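Local structure of EH1AB1 (6I8F) at residues 135-140 with 233-238; 197-202 with 258-263. The protein hydrolyses esters and has the alpha/beta hydrolase fold, probably working through a nucleophile carried on a sharp turn between strand and helix. All blocks are in the same frame, centred on the assembly; numbering follows the deposited sequence.

Interaction 2 lies in the central sheet of the alpha/beta hydrolase fold, where strand 198-202 runs parallel to strand 262-267, whereas interaction 1 lies away from the sheet strands, buried where the loop after strand 127-132 meets the C-terminal end of helix 230-236. Their centres are 26 Å apart and their nearest atoms about 14 Å apart. Along the chain the segments alternate: 135-140, 197-202, 233-238, 258-263. The chain that leaves the sheet after strand 198-202 therefore packs helix 230-236 on the earlier loop before returning to the sheet as strand 262-267, beside the strand it left. Interaction 1 thus joins this excursion to the loop before helix 143-157; interaction 2 pairs the strands that bound it.

Interaction 1 of 2, residues 135-140 with 233-238; sequences LAPEHP and WEAYVP
P137 and A235 face each other with CA atoms 4.4 Å apart, where the 135-140 loop, turned by a cis peptide bond before P137 and closed by a bond from H139 N to L135 O, meets the last turn of a helix. No direct hydrogen bond crosses. The methyl of A235 sits over one face of the P137 ring, its CB 3.8 Å from the CB of P137. A136 sends its methyl into the helix end, where CB lies 3.4 Å from A235 O and reaches the CA of Y236. P140 comes in beside it, its CB 3.4 Å from Y236 O. In the alpha/beta hydrolase fold this joins the loop between strand 127-132 and helix 143-157 to helix 230-236, part of the excursion between strands 198-202 and 262-267. One water bridges the backbones, donating to P137 O at 2.8 Å and A235 O at 2.6 Å. The CB of Y236 leaves the helix pointing away from the loop, yet with CG anti to the backbone N (chi1 178°) the ring still has the methyl of A136 at its edge; F105 stacks with it. R47 of helix 43-55 forms a salt bridge with E138; H43 touches P137 and A235.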
loop_
_atom_site.group_PDB
_atom_site.type_symbol
_atom_site.label_atom_id
_atom_site.label_comp_id
_atom_site.label_asym_id
_atom_site.label_seq_id
_atom_site.Cartn_x
_atom_site.Cartn_y
_atom_site.Cartn_z
ATOM N N LEU A 135 27.459 -14.189 6.052
ATOM C CA LEU A 135 26.517 -14.812 6.976
ATOM C C LEU A 135 27.245 -15.319 8.232
ATOM O O LEU A 135 28.446 -15.646 8.205
ATOM C CB LEU A 135 25.814 -15.958 6.243
ATOM C CG LEU A 135 25.022 -15.581 4.986
ATOM C CD1 LEU A 135 24.641 -16.824 4.193
ATOM C CD2 LEU A 135 23.779 -14.789 5.344
ATOM N N ALA A 136 26.489 -15.371 9.335
ATOM C CA ALA A 136 26.855 -16.055 10.586
ATOM C C ALA A 136 26.559 -17.546 10.434
ATOM O O ALA A 136 25.693 -17.908 9.641
ATOM C CB ALA A 136 26.062 -15.462 11.728
ATOM N N PRO A 137 27.248 -18.415 11.196
ATOM C CA PRO A 137 28.147 -18.054 12.286
ATOM C C PRO A 137 29.548 -17.584 11.867
ATOM O O PRO A 137 30.258 -17.017 12.684
ATOM C CB PRO A 137 28.274 -19.335 13.135
ATOM C CG PRO A 137 27.956 -20.448 12.174
ATOM C CD PRO A 137 26.939 -19.850 11.222
ATOM N N GLU A 138 29.912 -17.794 10.597
ATOM C CA GLU A 138 31.264 -17.562 10.119
ATOM C C GLU A 138 31.605 -16.075 10.283
ATOM O O GLU A 138 32.726 -15.720 10.648
ATOM C CB GLU A 138 31.404 -18.010 8.660
ATOM C CG GLU A 138 31.239 -19.505 8.447
ATOM C CD GLU A 138 29.820 -20.018 8.226
ATOM O OE1 GLU A 138 28.852 -19.307 8.560
ATOM O OE2 GLU A 138 29.679 -21.152 7.727
ATOM N N HIS A 139 30.627 -15.213 9.994
ATOM C CA HIS A 139 30.806 -13.771 10.020
ATOM C C HIS A 139 29.654 -13.169 10.818
ATOM O O HIS A 139 28.625 -12.776 10.247
ATOM C CB HIS A 139 30.886 -13.230 8.583
ATOM C CG HIS A 139 31.814 -14.004 7.712
ATOM N ND1 HIS A 139 33.184 -13.954 7.872
ATOM C CD2 HIS A 139 31.573 -14.871 6.701
ATOM C CE1 HIS A 139 33.753 -14.741 6.982
ATOM N NE2 HIS A 139 32.785 -15.316 6.248
ATOM N N PRO A 140 29.762 -13.168 12.167
ATOM C CA PRO A 140 28.648 -12.775 13.025
ATOM C C PRO A 140 28.436 -11.256 13.018
ATOM O O PRO A 140 29.235 -10.531 12.448
ATOM C CB PRO A 140 29.057 -13.273 14.428
ATOM C CG PRO A 140 30.567 -13.383 14.384
ATOM C CD PRO A 140 30.943 -13.590 12.933
ATOM N N TRP A 233 20.112 -17.195 16.531
ATOM C CA TRP A 233 20.439 -16.091 17.399
ATOM C C TRP A 233 21.882 -16.202 17.925
ATOM O O TRP A 233 22.617 -15.209 17.943
ATOM C CB TRP A 233 19.410 -16.008 18.533
ATOM C CG TRP A 233 19.653 -14.849 19.445
ATOM C CD1 TRP A 233 20.278 -14.881 20.656
ATOM C CD2 TRP A 233 19.337 -13.470 19.191
ATOM N NE1 TRP A 233 20.351 -13.622 21.186
ATOM C CE2 TRP A 233 19.779 -12.737 20.314
ATOM C CE3 TRP A 233 18.721 -12.782 18.140
ATOM C CZ2 TRP A 233 19.624 -11.355 20.409
ATOM C CZ3 TRP A 233 18.559 -11.417 18.239
ATOM C CH2 TRP A 233 19.007 -10.715 19.359
ATOM N N GLU A 234 22.296 -17.416 18.306
ATOM C CA GLU A 234 23.580 -17.647 18.965
ATOM C C GLU A 234 24.716 -17.675 17.941
ATOM O O GLU A 234 25.877 -17.469 18.289
ATOM C CB GLU A 234 23.523 -18.940 19.781
ATOM C CG GLU A 234 22.561 -18.821 20.956
ATOM C CD GLU A 234 22.594 -19.935 21.984
ATOM O OE1 GLU A 234 23.086 -21.034 21.663
ATOM O OE2 GLU A 234 22.120 -19.688 23.104
ATOM N N ALA A 235 24.374 -17.937 16.676
ATOM C CA ALA A 235 25.343 -17.890 15.611
ATOM C C ALA A 235 25.700 -16.429 15.316
ATOM O O ALA A 235 26.856 -16.094 15.020
ATOM C CB ALA A 235 24.781 -18.603 14.401
ATOM N N TYR A 236 24.696 -15.552 15.425
ATOM C CA TYR A 236 24.754 -14.175 14.900
ATOM C C TYR A 236 25.269 -13.178 15.951
ATOM O O TYR A 236 26.082 -12.312 15.649
ATOM C CB TYR A 236 23.357 -13.793 14.403
ATOM C CG TYR A 236 23.212 -12.389 13.870
ATOM C CD1 TYR A 236 24.063 -11.897 12.893
ATOM C CD2 TYR A 236 22.198 -11.561 14.333
ATOM C CE1 TYR A 236 23.919 -10.615 12.390
ATOM C CE2 TYR A 236 22.037 -10.275 13.838
ATOM C CZ TYR A 236 22.895 -9.804 12.859
ATOM O OH TYR A 236 22.733 -8.544 12.367
ATOM N N VAL A 237 24.759 -13.283 17.182
ATOM C CA VAL A 237 24.915 -12.220 18.163
ATOM C C VAL A 237 25.958 -12.621 19.201
ATOM O O VAL A 237 25.770 -13.604 19.916
ATOM C CB VAL A 237 23.577 -11.868 18.835
ATOM C CG1 VAL A 237 23.733 -10.676 19.772
ATOM C CG2 VAL A 237 22.498 -11.594 17.801
ATOM N N PRO A 238 27.074 -11.867 19.324
ATOM C CA PRO A 238 28.009 -12.062 20.429
ATOM C C PRO A 238 27.334 -11.846 21.790
ATOM O O PRO A 238 26.563 -10.891 21.968
ATOM C CB PRO A 238 29.100 -11.002 20.207
ATOM C CG PRO A 238 28.995 -10.669 18.729
ATOM C CD PRO A 238 27.528 -10.829 18.393
HETATM O O HOH W 1 29.320 -16.962 15.306
#

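Interaction 2 of 2, residues 197-202 with 258-263; sequences AFQMLI and GLPPAF
Q199 pairs with A262 and M200 with F263 as parallel strand neighbours; Q199 N donates to P261 O at 2.9 Å, and bonds from F263 N to Q199 O and from L201 N to F263 O follow. From its CB the Q199 side chain starts between the backbone N and the carbonyl carbon (chi1 60°), which lays CG 3.4 Å from the CB of A262 and close to P261 O. The chain then runs extended, bringing CD near P260 O. At the tip NE2 donates an almost straight bond (170°) to P260 O at 3.0 Å; the acceptor lies in the amide plane, while the donor is tilted from the carbonyl plane. NE2 also lies over the P260 ring atoms CD and CG. This bond joins the side chain to the loop just before strand 262-267, where two adjacent parallel strands of the alpha/beta hydrolase sheet run together. Replacing Q199 by an alanine removes the amide, and P260 O is likely to lose this donor, with a gap opening beside the methyl of A262. On the sheet face that carries M200, F263 lies alongside it, and CD1 of I202 meets the F263 ring edge at CE2, 3.8 Å away. The CZ of F198 reaches the CB of F263. Helix 310-327 covers this side through A319, while L283 of helix 273-285 packs on Q199 and A262.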
loop_
_atom_site.group_PDB
_atom_site.type_symbol
_atom_site.label_atom_id
_atom_site.label_comp_id
_atom_site.label_asym_id
_atom_site.label_seq_id
_atom_site.Cartn_x
_atom_site.Cartn_y
_atom_site.Cartn_z
ATOM N N ALA A 197 16.126 6.214 -1.545
ATOM C CA ALA A 197 14.933 6.992 -1.866
ATOM C C ALA A 197 13.655 6.295 -1.362
ATOM O O ALA A 197 12.567 6.894 -1.359
ATOM C CB ALA A 197 14.880 7.177 -3.364
ATOM N N PHE A 198 13.759 5.012 -0.985
ATOM C CA PHE A 198 12.589 4.193 -0.649
ATOM C C PHE A 198 13.082 2.962 0.105
ATOM O O PHE A 198 14.213 2.537 -0.129
ATOM C CB PHE A 198 11.835 3.820 -1.928
ATOM C CG PHE A 198 10.539 3.056 -1.769
ATOM C CD1 PHE A 198 10.513 1.675 -1.829
ATOM C CD2 PHE A 198 9.334 3.724 -1.606
ATOM C CE1 PHE A 198 9.322 0.969 -1.714
ATOM C CE2 PHE A 198 8.138 3.024 -1.508
ATOM C CZ PHE A 198 8.137 1.646 -1.555
ATOM N N GLN A 199 12.245 2.414 0.996
ATOM C CA GLN A 199 12.580 1.203 1.741
ATOM C C GLN A 199 11.392 0.232 1.687
ATOM O O GLN A 199 10.268 0.584 2.019
ATOM C CB GLN A 199 13.035 1.516 3.174
ATOM C CG GLN A 199 12.007 2.251 4.037
ATOM C CD GLN A 199 12.537 2.626 5.404
ATOM O OE1 GLN A 199 13.113 1.802 6.116
ATOM N NE2 GLN A 199 12.346 3.880 5.795
ATOM N N MET A 200 11.666 -0.998 1.241
ATOM C CA MET A 200 10.657 -2.033 1.133
ATOM C C MET A 200 10.931 -3.068 2.226
ATOM O O MET A 200 11.835 -3.889 2.102
ATOM C CB MET A 200 10.680 -2.685 -0.257
ATOM C CG MET A 200 9.701 -3.851 -0.401
ATOM S SD MET A 200 10.004 -4.859 -1.881
ATOM C CE MET A 200 9.704 -3.665 -3.178
ATOM N N LEU A 201 10.167 -2.991 3.318
ATOM C CA LEU A 201 10.381 -3.837 4.483
ATOM C C LEU A 201 9.313 -4.938 4.526
ATOM O O LEU A 201 8.156 -4.698 4.857
ATOM C CB LEU A 201 10.356 -2.971 5.746
ATOM C CG LEU A 201 11.153 -1.665 5.699
ATOM C CD1 LEU A 201 11.033 -0.946 7.037
ATOM C CD2 LEU A 201 12.615 -1.897 5.353
ATOM N N ILE A 202 9.726 -6.154 4.162
ATOM C CA ILE A 202 8.847 -7.324 4.129
ATOM C C ILE A 202 9.033 -8.101 5.445
ATOM O O ILE A 202 10.101 -8.647 5.700
ATOM C CB ILE A 202 9.146 -8.211 2.906
ATOM C CG1 ILE A 202 9.129 -7.431 1.585
ATOM C CG2 ILE A 202 8.213 -9.415 2.892
ATOM C CD1 ILE A 202 7.865 -6.625 1.325
ATOM N N GLY A 258 13.340 12.106 8.545
ATOM C CA GLY A 258 14.425 12.049 7.571
ATOM C C GLY A 258 14.671 10.656 7.008
ATOM O O GLY A 258 15.583 10.474 6.219
ATOM N N LEU A 259 13.876 9.662 7.416
ATOM C CA LEU A 259 13.977 8.324 6.861
ATOM C C LEU A 259 13.159 8.278 5.576
ATOM O O LEU A 259 12.206 9.035 5.428
ATOM C CB LEU A 259 13.487 7.298 7.883
ATOM C CG LEU A 259 14.375 7.126 9.114
ATOM C CD1 LEU A 259 13.797 6.076 10.047
ATOM C CD2 LEU A 259 15.817 6.774 8.725
ATOM N N PRO A 260 13.530 7.427 4.595
ATOM C CA PRO A 260 12.861 7.433 3.298
ATOM C C PRO A 260 11.456 6.831 3.292
ATOM O O PRO A 260 11.101 6.044 4.163
ATOM C CB PRO A 260 13.760 6.594 2.390
ATOM C CG PRO A 260 14.647 5.792 3.310
ATOM C CD PRO A 260 14.651 6.477 4.658
ATOM N N PRO A 261 10.621 7.184 2.290
ATOM C CA PRO A 261 9.292 6.582 2.140
ATOM C C PRO A 261 9.404 5.050 2.139
ATOM O O PRO A 261 10.405 4.496 1.706
ATOM C CB PRO A 261 8.791 7.126 0.795
ATOM C CG PRO A 261 9.566 8.414 0.600
ATOM C CD PRO A 261 10.912 8.179 1.248
ATOM N N ALA A 262 8.367 4.387 2.641
ATOM C CA ALA A 262 8.454 2.998 2.989
ATOM C C ALA A 262 7.192 2.261 2.546
ATOM O O ALA A 262 6.123 2.850 2.430
ATOM C CB ALA A 262 8.646 2.874 4.489
ATOM N N PHE A 263 7.382 0.967 2.274
ATOM C CA PHE A 263 6.352 -0.034 2.207
ATOM C C PHE A 263 6.675 -1.056 3.300
ATOM O O PHE A 263 7.769 -1.616 3.291
ATOM C CB PHE A 263 6.326 -0.665 0.814
ATOM C CG PHE A 263 5.398 -1.840 0.660
ATOM C CD1 PHE A 263 4.065 -1.655 0.343
ATOM C CD2 PHE A 263 5.854 -3.132 0.813
ATOM C CE1 PHE A 263 3.210 -2.733 0.187
ATOM C CE2 PHE A 263 4.996 -4.212 0.681
ATOM C CZ PHE A 263 3.680 -4.010 0.347
#